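PHO85 cyclin-10 (Saccharomyces cerevisiae, PDB 4KRD) serves, through the C-terminal cyclin-fold part held in this chain, as the PHO85 cyclin that directs phosphorylation and negative regulation of glycogen synthase. Local coordinates at residues 97-108 and 140-148; 107-115 and 125-136. All coordinates share one frame; numbering follows the deposited sequence.

Both contacts join helix 99-113 to helix 130-148 in the cyclin fold. Contact 1 is where the two helices cross closely, the axes of 99-108 and 140-148 approaching to 8.3 Å; in contact 2 the axes of helix 107-113 and helix 130-136 have separated to 12.9 Å, and side chains and the loop before helix 130-148 make the contact. The centres of the contacts lie about 15 Å apart, both are buried, and they meet where A140 CB packs 4.2 Å from I109 CG2. Along the chain contact 2 is nested inside the loop closed by contact 1. A chain of another protein reaches residues of contact 1 but does not touch the segments of contact 2.

Contact 1. Residues 97-108 and 140-148; sequences YQPTVYLVATFL and AVRLSTKLL
The carbonyl oxygen V101 O is gripped from both helices: A105 N supplies the usual helical bond at 3.0 Å, and S144 OG donates across the contact at 2.6 Å. The hydroxyl lies in the carbonyl plane on a lone pair, with a C=O...OG angle of 121°. The first torsion of S144 holds OG anti to its own backbone N and directs it at this carbonyl, while V104 CB packs 3.4 Å from S144 OG. The axes of 99-108 and 140-148 cross at 118°, and interlocking side chains accompany this crossing: V101 is a knob among V141, S144, T145 and L148, and L108 is another among A140, L143, S144 and L147. L148 and V104 meet tip to tip, CD1 to CG2 at 3.7 Å.

At the loop end, the methyl T145 CG2 sits over one face of the Y97 ring, 3.7 Å from its centroid and close to the ring normal, a CH-pi contact. T145 OG1 occupies the crowded position between backbone N and carbonyl carbon (chi1 65°), which turns CG2 to the ring while OG1 bonds to R142 O. A water hydrogen-bonds to Y97 OH at 2.9 Å, donates to T145 OG1 and accepts from R142 NH1. Replacing Y97 by an alanine would probably leave the T145 methyl without its aromatic cover and deprive the water of one of its three partners.

Around this crossing, helix 155-162 packs on Y97 and V141 through F158, helix 36-54 meets Y102 and T106, and helix 189-203 touches V104. E173 of helix 166-180 forms salt bridges with R142 and K146, and a chain of another protein hydrogen-bonds to T100 and K146.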
loop_
_atom_site.group_PDB
_atom_site.type_symbol
_atom_site.label_atom_id
_atom_site.label_comp_id
_atom_site.label_asym_id
_atom_site.label_seq_id
_atom_site.Cartn_x
_atom_site.Cartn_y
_atom_site.Cartn_z
ATOM N N TYR B 97 4.935 17.474 -11.103
ATOM C CA TYR B 97 4.175 16.717 -10.113
ATOM C C TYR B 97 2.976 17.496 -9.602
ATOM O O TYR B 97 2.934 18.724 -9.694
ATOM C CB TYR B 97 5.072 16.343 -8.925
ATOM C CG TYR B 97 6.148 15.344 -9.261
ATOM C CD1 TYR B 97 5.840 14.147 -9.889
ATOM C CD2 TYR B 97 7.476 15.589 -8.932
ATOM C CE1 TYR B 97 6.825 13.222 -10.191
ATOM C CE2 TYR B 97 8.466 14.672 -9.229
ATOM C CZ TYR B 97 8.136 13.493 -9.860
ATOM O OH TYR B 97 9.124 12.583 -10.162
ATOM N N GLN B 98 2.013 16.760 -9.055
ATOM C CA GLN B 98 0.867 17.312 -8.342
ATOM C C GLN B 98 1.314 17.871 -7.014
ATOM O O GLN B 98 2.355 17.473 -6.502
ATOM C CB GLN B 98 -0.141 16.199 -8.064
ATOM C CG GLN B 98 -0.888 15.727 -9.287
ATOM C CD GLN B 98 -1.920 16.735 -9.745
ATOM O OE1 GLN B 98 -1.697 17.477 -10.705
ATOM N NE2 GLN B 98 -3.055 16.777 -9.051
ATOM N N PRO B 99 0.520 18.782 -6.436
ATOM C CA PRO B 99 0.873 19.368 -5.139
ATOM C C PRO B 99 0.979 18.308 -4.046
ATOM O O PRO B 99 1.744 18.495 -3.101
ATOM C CB PRO B 99 -0.302 20.311 -4.845
ATOM C CG PRO B 99 -0.872 20.632 -6.184
ATOM C CD PRO B 99 -0.700 19.383 -7.003
ATOM N N THR B 100 0.215 17.222 -4.181
ATOM C CA THR B 100 0.235 16.121 -3.222
ATOM C C THR B 100 1.638 15.555 -3.005
ATOM O O THR B 100 1.975 15.094 -1.912
ATOM C CB THR B 100 -0.667 14.977 -3.704
ATOM O OG1 THR B 100 -1.961 15.501 -4.009
ATOM C CG2 THR B 100 -0.793 13.908 -2.629
ATOM N N VAL B 101 2.457 15.590 -4.047
ATOM C CA VAL B 101 3.805 15.044 -3.960
ATOM C C VAL B 101 4.646 15.818 -2.939
ATOM O O VAL B 101 5.349 15.228 -2.114
ATOM C CB VAL B 101 4.474 15.002 -5.345
ATOM C CG1 VAL B 101 5.961 14.684 -5.230
ATOM C CG2 VAL B 101 3.750 13.977 -6.230
ATOM N N TYR B 102 4.533 17.142 -2.976
ATOM C CA TYR B 102 5.283 17.995 -2.075
ATOM C C TYR B 102 4.694 18.027 -0.660
ATOM O O TYR B 102 5.435 18.166 0.313
ATOM C CB TYR B 102 5.444 19.393 -2.691
ATOM C CG TYR B 102 6.121 19.306 -4.043
ATOM C CD1 TYR B 102 7.444 18.898 -4.137
ATOM C CD2 TYR B 102 5.435 19.587 -5.217
ATOM C CE1 TYR B 102 8.073 18.790 -5.344
ATOM C CE2 TYR B 102 6.067 19.491 -6.451
ATOM C CZ TYR B 102 7.391 19.096 -6.499
ATOM O OH TYR B 102 8.060 18.983 -7.697
ATOM N N LEU B 103 3.378 17.867 -0.540
ATOM C CA LEU B 103 2.761 17.789 0.785
ATOM C C LEU B 103 3.254 16.541 1.512
ATOM O O LEU B 103 3.609 16.595 2.690
ATOM C CB LEU B 103 1.234 17.774 0.696
ATOM C CG LEU B 103 0.573 18.934 -0.061
ATOM C CD1 LEU B 103 -0.935 18.704 -0.220
ATOM C CD2 LEU B 103 0.865 20.258 0.627
ATOM N N VAL B 104 3.288 15.421 0.801
ATOM C CA VAL B 104 3.812 14.184 1.379
ATOM C C VAL B 104 5.315 14.318 1.666
ATOM O O VAL B 104 5.804 13.860 2.702
ATOM C CB VAL B 104 3.532 12.949 0.475
ATOM C CG1 VAL B 104 4.343 11.757 0.946
ATOM C CG2 VAL B 104 2.017 12.589 0.473
ATOM N N ALA B 105 6.045 14.943 0.746
ATOM C CA ALA B 105 7.467 15.193 0.954
ATOM C C ALA B 105 7.686 15.992 2.223
ATOM O O ALA B 105 8.624 15.731 2.999
ATOM C CB ALA B 105 8.066 15.934 -0.244
ATOM N N THR B 106 6.839 16.995 2.421
ATOM C CA THR B 106 6.946 17.832 3.608
ATOM C C THR B 106 6.666 17.022 4.870
ATOM O O THR B 106 7.371 17.157 5.876
ATOM C CB THR B 106 6.003 19.051 3.544
ATOM O OG1 THR B 106 6.288 19.822 2.373
ATOM C CG2 THR B 106 6.174 19.940 4.796
ATOM N N PHE B 107 5.654 16.164 4.818
ATOM C CA PHE B 107 5.340 15.355 5.983
ATOM C C PHE B 107 6.450 14.367 6.309
ATOM O O PHE B 107 6.676 14.053 7.475
ATOM C CB PHE B 107 4.003 14.602 5.853
ATOM C CG PHE B 107 3.626 13.892 7.117
ATOM C CD1 PHE B 107 3.031 14.594 8.162
ATOM C CD2 PHE B 107 3.923 12.546 7.296
ATOM C CE1 PHE B 107 2.713 13.960 9.358
ATOM C CE2 PHE B 107 3.618 11.905 8.500
ATOM C CZ PHE B 107 3.010 12.615 9.528
ATOM N N LEU B 108 7.139 13.862 5.288
ATOM C CA LEU B 108 8.265 12.958 5.524
ATOM C C LEU B 108 9.371 13.659 6.329
ATOM O O LEU B 108 9.937 13.084 7.265
ATOM C CB LEU B 108 8.819 12.388 4.202
ATOM C CG LEU B 108 7.887 11.452 3.412
ATOM C CD1 LEU B 108 8.534 10.996 2.095
ATOM C CD2 LEU B 108 7.484 10.242 4.256
ATOM N N ALA B 140 13.199 12.918 -0.241
ATOM C CA ALA B 140 11.808 13.109 0.177
ATOM C C ALA B 140 10.874 13.212 -1.019
ATOM O O ALA B 140 9.748 12.699 -0.997
ATOM C CB ALA B 140 11.676 14.335 1.087
ATOM N N VAL B 141 11.334 13.869 -2.079
ATOM C CA VAL B 141 10.522 13.936 -3.282
ATOM C C VAL B 141 10.395 12.554 -3.912
ATOM O O VAL B 141 9.315 12.168 -4.305
ATOM C CB VAL B 141 11.051 14.949 -4.318
ATOM C CG1 VAL B 141 10.321 14.779 -5.660
ATOM C CG2 VAL B 141 10.903 16.385 -3.777
ATOM N N ARG B 142 11.497 11.816 -3.991
ATOM C CA ARG B 142 11.498 10.531 -4.687
ATOM C C ARG B 142 10.641 9.518 -3.950
ATOM O O ARG B 142 9.825 8.820 -4.555
ATOM C CB ARG B 142 12.936 10.015 -4.883
ATOM C CG ARG B 142 13.032 8.649 -5.583
ATOM C CD ARG B 142 12.455 8.683 -7.003
ATOM N NE ARG B 142 12.856 7.505 -7.778
ATOM C CZ ARG B 142 12.395 7.219 -8.988
ATOM N NH1 ARG B 142 11.512 8.025 -9.559
ATOM N NH2 ARG B 142 12.809 6.133 -9.620
ATOM N N LEU B 143 10.803 9.456 -2.632
ATOM C CA LEU B 143 10.039 8.531 -1.801
ATOM C C LEU B 143 8.557 8.887 -1.874
ATOM O O LEU B 143 7.690 8.015 -1.961
ATOM C CB LEU B 143 10.552 8.597 -0.351
ATOM C CG LEU B 143 10.527 7.323 0.490
ATOM C CD1 LEU B 143 10.947 6.125 -0.349
ATOM C CD2 LEU B 143 11.430 7.458 1.729
ATOM N N SER B 144 8.273 10.184 -1.850
ATOM C CA SER B 144 6.908 10.668 -1.937
ATOM C C SER B 144 6.196 10.175 -3.199
ATOM O O SER B 144 5.062 9.682 -3.124
ATOM C CB SER B 144 6.871 12.206 -1.871
ATOM O OG SER B 144 5.566 12.662 -2.176
ATOM N N THR B 145 6.848 10.303 -4.355
ATOM C CA THR B 145 6.235 9.855 -5.601
ATOM C C THR B 145 5.951 8.347 -5.578
ATOM O O THR B 145 4.934 7.901 -6.100
ATOM C CB THR B 145 7.080 10.190 -6.867
ATOM O OG1 THR B 145 8.321 9.473 -6.834
ATOM C CG2 THR B 145 7.330 11.700 -6.985
ATOM N N LYS B 146 6.837 7.578 -4.953
ATOM C CA LYS B 146 6.684 6.123 -4.893
ATOM C C LYS B 146 5.589 5.680 -3.910
ATOM O O LYS B 146 4.983 4.626 -4.084
ATOM C CB LYS B 146 8.025 5.459 -4.559
ATOM C CG LYS B 146 8.991 5.459 -5.724
ATOM C CD LYS B 146 10.228 4.610 -5.496
ATOM C CE LYS B 146 11.071 4.540 -6.772
ATOM N NZ LYS B 146 12.304 3.732 -6.610
ATOM N N LEU B 147 5.357 6.480 -2.870
ATOM C CA LEU B 147 4.229 6.283 -1.959
ATOM C C LEU B 147 2.882 6.631 -2.591
ATOM O O LEU B 147 1.833 6.167 -2.134
ATOM C CB LEU B 147 4.391 7.159 -0.727
ATOM C CG LEU B 147 5.452 6.775 0.299
ATOM C CD1 LEU B 147 5.604 7.917 1.304
ATOM C CD2 LEU B 147 5.075 5.500 1.014
ATOM N N LEU B 148 2.909 7.457 -3.630
ATOM C CA LEU B 148 1.688 8.084 -4.152
ATOM C C LEU B 148 1.249 7.628 -5.536
ATOM O O LEU B 148 0.059 7.438 -5.791
ATOM C CB LEU B 148 1.877 9.600 -4.222
ATOM C CG LEU B 148 1.685 10.387 -2.936
ATOM C CD1 LEU B 148 2.213 11.802 -3.136
ATOM C CD2 LEU B 148 0.216 10.398 -2.554
HETATM O O HOH W 1 9.810 10.047 -9.017
#

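Contact 2. Residues 107-115 and 125-136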
loop_
_atom_site.group_PDB
_atom_site.type_symbol
_atom_site.label_atom_id
_atom_site.label_comp_id
_atom_site.label_asym_id
_atom_site.label_seq_id
_atom_site.Cartn_x
_atom_site.Cartn_y
_atom_site.Cartn_z
ATOM N N PHE B 107 5.654 16.164 4.818
ATOM C CA PHE B 107 5.340 15.355 5.983
ATOM C C PHE B 107 6.450 14.367 6.309
ATOM O O PHE B 107 6.676 14.053 7.475
ATOM C CB PHE B 107 4.003 14.602 5.853
ATOM C CG PHE B 107 3.626 13.892 7.117
ATOM C CD1 PHE B 107 3.031 14.594 8.162
ATOM C CD2 PHE B 107 3.923 12.546 7.296
ATOM C CE1 PHE B 107 2.713 13.960 9.358
ATOM C CE2 PHE B 107 3.618 11.905 8.500
ATOM C CZ PHE B 107 3.010 12.615 9.528
ATOM N N LEU B 108 7.139 13.862 5.288
ATOM C CA LEU B 108 8.265 12.958 5.524
ATOM C C LEU B 108 9.371 13.659 6.329
ATOM O O LEU B 108 9.937 13.084 7.265
ATOM C CB LEU B 108 8.819 12.388 4.202
ATOM C CG LEU B 108 7.887 11.452 3.412
ATOM C CD1 LEU B 108 8.534 10.996 2.095
ATOM C CD2 LEU B 108 7.484 10.242 4.256
ATOM N N ILE B 109 9.687 14.902 5.972
ATOM C CA ILE B 109 10.687 15.621 6.743
ATOM C C ILE B 109 10.160 15.995 8.138
ATOM O O ILE B 109 10.904 15.927 9.117
ATOM C CB ILE B 109 11.267 16.842 5.978
ATOM C CG1 ILE B 109 10.177 17.863 5.664
ATOM C CG2 ILE B 109 11.960 16.396 4.683
ATOM C CD1 ILE B 109 10.752 19.237 5.257
ATOM N N ASP B 110 8.879 16.366 8.218
ATOM C CA ASP B 110 8.162 16.575 9.489
ATOM C C ASP B 110 8.341 15.399 10.426
ATOM O O ASP B 110 8.660 15.560 11.590
ATOM C CB ASP B 110 6.643 16.693 9.258
ATOM C CG ASP B 110 6.211 18.054 8.715
ATOM O OD1 ASP B 110 6.904 19.059 8.969
ATOM O OD2 ASP B 110 5.141 18.105 8.054
ATOM N N THR B 111 8.089 14.192 9.920
ATOM C CA THR B 111 8.103 13.035 10.793
ATOM C C THR B 111 9.523 12.581 11.130
ATOM O O THR B 111 9.757 11.938 12.157
ATOM C CB THR B 111 7.219 11.886 10.227
ATOM O OG1 THR B 111 6.948 10.930 11.261
ATOM C CG2 THR B 111 7.915 11.211 9.061
ATOM N N LEU B 112 10.482 12.918 10.275
ATOM C CA LEU B 112 11.877 12.638 10.592
ATOM C C LEU B 112 12.382 13.548 11.730
ATOM O O LEU B 112 13.104 13.104 12.642
ATOM C CB LEU B 112 12.751 12.809 9.342
ATOM C CG LEU B 112 14.268 12.607 9.473
ATOM C CD1 LEU B 112 14.629 11.300 10.195
ATOM C CD2 LEU B 112 14.974 12.705 8.104
ATOM N N PHE B 113 12.007 14.822 11.686
ATOM C CA PHE B 113 12.664 15.807 12.570
ATOM C C PHE B 113 11.851 16.207 13.804
ATOM O O PHE B 113 12.403 16.744 14.761
ATOM C CB PHE B 113 13.088 17.051 11.774
ATOM C CG PHE B 113 14.220 16.794 10.821
ATOM C CD1 PHE B 113 15.514 16.662 11.289
ATOM C CD2 PHE B 113 13.991 16.652 9.461
ATOM C CE1 PHE B 113 16.559 16.400 10.419
ATOM C CE2 PHE B 113 15.042 16.395 8.591
ATOM C CZ PHE B 113 16.324 16.266 9.078
ATOM N N LEU B 114 10.546 15.950 13.778
ATOM C CA LEU B 114 9.647 16.405 14.836
ATOM C C LEU B 114 8.840 15.285 15.476
ATOM O O LEU B 114 8.381 14.356 14.794
ATOM C CB LEU B 114 8.649 17.430 14.278
ATOM C CG LEU B 114 9.207 18.741 13.702
ATOM C CD1 LEU B 114 8.158 19.430 12.829
ATOM C CD2 LEU B 114 9.673 19.656 14.821
ATOM N N THR B 115 8.648 15.394 16.786
ATOM C CA THR B 115 7.623 14.618 17.476
ATOM C C THR B 115 6.867 15.544 18.446
ATOM O O THR B 115 7.059 16.770 18.418
ATOM C CB THR B 115 8.255 13.424 18.232
ATOM O OG1 THR B 115 7.229 12.571 18.749
ATOM C CG2 THR B 115 9.127 13.918 19.379
ATOM N N LYS B 125 13.611 16.296 17.136
ATOM C CA LYS B 125 14.191 14.978 17.349
ATOM C C LYS B 125 15.644 14.916 16.926
ATOM O O LYS B 125 16.436 14.218 17.535
ATOM C CB LYS B 125 13.416 13.915 16.531
ATOM C CG LYS B 125 12.138 13.440 17.169
ATOM C CD LYS B 125 11.253 12.674 16.165
ATOM C CE LYS B 125 12.034 11.643 15.379
ATOM N NZ LYS B 125 11.124 10.860 14.494
ATOM N N LEU B 126 15.972 15.613 15.844
ATOM C CA LEU B 126 17.312 15.564 15.266
ATOM C C LEU B 126 17.692 16.923 14.744
ATOM O O LEU B 126 16.837 17.715 14.342
ATOM C CB LEU B 126 17.365 14.606 14.068
ATOM C CG LEU B 126 16.888 13.167 14.179
ATOM C CD1 LEU B 126 16.640 12.614 12.775
ATOM C CD2 LEU B 126 17.920 12.337 14.920
ATOM N N ASN B 127 18.992 17.179 14.721
ATOM C CA ASN B 127 19.498 18.408 14.150
ATOM C C ASN B 127 19.589 18.297 12.633
ATOM O O ASN B 127 20.131 17.325 12.104
ATOM C CB ASN B 127 20.865 18.744 14.751
ATOM C CG ASN B 127 20.777 19.126 16.228
ATOM O OD1 ASN B 127 20.491 20.271 16.563
ATOM N ND2 ASN B 127 21.024 18.165 17.109
ATOM N N LEU B 128 19.035 19.284 11.939
ATOM C CA LEU B 128 19.222 19.420 10.495
ATOM C C LEU B 128 20.327 20.444 10.213
ATOM O O LEU B 128 20.289 21.538 10.764
ATOM C CB LEU B 128 17.932 19.925 9.862
ATOM C CG LEU B 128 17.914 20.137 8.343
ATOM C CD1 LEU B 128 18.314 18.868 7.583
ATOM C CD2 LEU B 128 16.532 20.616 7.918
ATOM N N GLN B 129 21.281 20.102 9.346
ATOM C CA GLN B 129 22.320 21.042 8.897
ATOM C C GLN B 129 22.090 21.431 7.443
ATOM O O GLN B 129 21.460 20.677 6.689
ATOM C CB GLN B 129 23.712 20.416 8.979
ATOM C CG GLN B 129 24.087 19.789 10.297
ATOM C CD GLN B 129 25.460 19.133 10.221
ATOM O OE1 GLN B 129 25.578 17.939 9.937
ATOM N NE2 GLN B 129 26.508 19.924 10.445
ATOM N N GLU B 130 22.633 22.583 7.038
ATOM C CA GLU B 130 22.447 23.069 5.673
ATOM C C GLU B 130 23.073 22.128 4.659
ATOM O O GLU B 130 22.574 21.985 3.539
ATOM C CB GLU B 130 23.017 24.483 5.486
ATOM C CG GLU B 130 22.691 25.095 4.114
ATOM C CD GLU B 130 21.197 25.414 3.928
ATOM O OE1 GLU B 130 20.676 26.293 4.654
ATOM O OE2 GLU B 130 20.542 24.795 3.053
ATOM N N LYS B 131 24.167 21.483 5.045
ATOM C CA LYS B 131 24.829 20.548 4.141
ATOM C C LYS B 131 24.028 19.253 3.908
ATOM O O LYS B 131 24.404 18.429 3.068
ATOM C CB LYS B 131 26.243 20.230 4.621
ATOM C CG LYS B 131 27.171 21.439 4.605
ATOM C CD LYS B 131 28.617 21.026 4.406
ATOM C CE LYS B 131 29.493 22.226 4.074
ATOM N NZ LYS B 131 30.828 21.792 3.576
ATOM N N GLU B 132 22.933 19.087 4.643
ATOM C CA GLU B 132 22.083 17.888 4.504
ATOM C C GLU B 132 20.844 18.164 3.668
ATOM O O GLU B 132 20.153 17.227 3.238
ATOM C CB GLU B 132 21.703 17.350 5.888
ATOM C CG GLU B 132 22.911 16.757 6.632
ATOM C CD GLU B 132 22.769 16.733 8.151
ATOM O OE1 GLU B 132 21.748 17.218 8.683
ATOM O OE2 GLU B 132 23.699 16.225 8.818
ATOM N N VAL B 133 20.576 19.443 3.403
ATOM C CA VAL B 133 19.314 19.841 2.776
ATOM C C VAL B 133 19.120 19.369 1.329
ATOM O O VAL B 133 18.043 18.875 0.967
ATOM C CB VAL B 133 19.084 21.360 2.850
ATOM C CG1 VAL B 133 17.927 21.763 1.940
ATOM C CG2 VAL B 133 18.836 21.785 4.302
ATOM N N HIS B 134 20.154 19.513 0.505
ATOM C CA HIS B 134 20.045 19.187 -0.917
ATOM C C HIS B 134 19.677 17.710 -1.154
ATOM O O HIS B 134 18.760 17.389 -1.921
ATOM C CB HIS B 134 21.364 19.532 -1.614
ATOM C CG HIS B 134 21.318 19.398 -3.103
ATOM N ND1 HIS B 134 21.939 18.367 -3.778
ATOM C CD2 HIS B 134 20.725 20.162 -4.049
ATOM C CE1 HIS B 134 21.734 18.505 -5.075
ATOM N NE2 HIS B 134 20.996 19.583 -5.266
ATOM N N ARG B 135 20.392 16.816 -0.485
ATOM C CA ARG B 135 20.154 15.385 -0.639
ATOM C C ARG B 135 18.860 14.953 0.045
ATOM O O ARG B 135 18.235 13.982 -0.375
ATOM C CB ARG B 135 21.344 14.580 -0.106
ATOM C CG ARG B 135 22.587 14.680 -0.991
ATOM C CD ARG B 135 23.713 13.807 -0.454
ATOM N NE ARG B 135 24.874 13.814 -1.338
ATOM C CZ ARG B 135 25.953 13.066 -1.160
ATOM N NH1 ARG B 135 26.028 12.231 -0.132
ATOM N NH2 ARG B 135 26.956 13.143 -2.024
ATOM N N MET B 136 18.476 15.666 1.103
ATOM C CA MET B 136 17.209 15.404 1.786
ATOM C C MET B 136 16.013 15.691 0.878
ATOM O O MET B 136 15.032 14.948 0.867
ATOM C CB MET B 136 17.111 16.237 3.064
ATOM C CG MET B 136 15.838 16.011 3.872
ATOM S SD MET B 136 15.680 14.339 4.553
ATOM C CE MET B 136 17.113 14.278 5.627
#
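F113 O, the last carbonyl of helix 99-113, accepts K125 N at 2.7 Å with a nearly straight N-H...O angle of 177°, the donor standing above the carbonyl plane, and the CA atoms of F113 and K125 are the near pair at this end of the contact. The K125 side chain then returns along the same helix terminus: its CD packs 3.7 Å from T115 CB, and a bend at chi3 (47°) carries NZ to T111 O, which it meets at 2.9 Å, nearly along the C=O axis. Backbone and ammonium of one lysine thus bind two carbonyls at the C-terminal end of the helix.

Beyond it lies an apolar cluster. The F113 ring has L126 O near its plane at the edge, 3.5 Å from CD1, and the L126 and L128 side chains cross the F113 side chain at about a right angle, L128 CD1 coming within 3.6 Å of F113 CZ. On the neighbouring side chain, L112 CD1 meets L126 CD1 at 3.5 Å, while CD2 points tip to tip at the M136 methyl. M136 is bent at chi2 and chi3, bringing CE against both L112 CD2 and F113 CZ, and its CG packs on I109 CG2. L126 N and L126 O are buried here with no polar partner in the model.

C179 and V180 of helix 166-180 lie against L112. T115 pairs with Q123 in the two-stranded hairpin 114-116/122-124, so the contact closes the connection that runs from helix 99-113 through this hairpin to helix 130-148 of the helical cyclin fold.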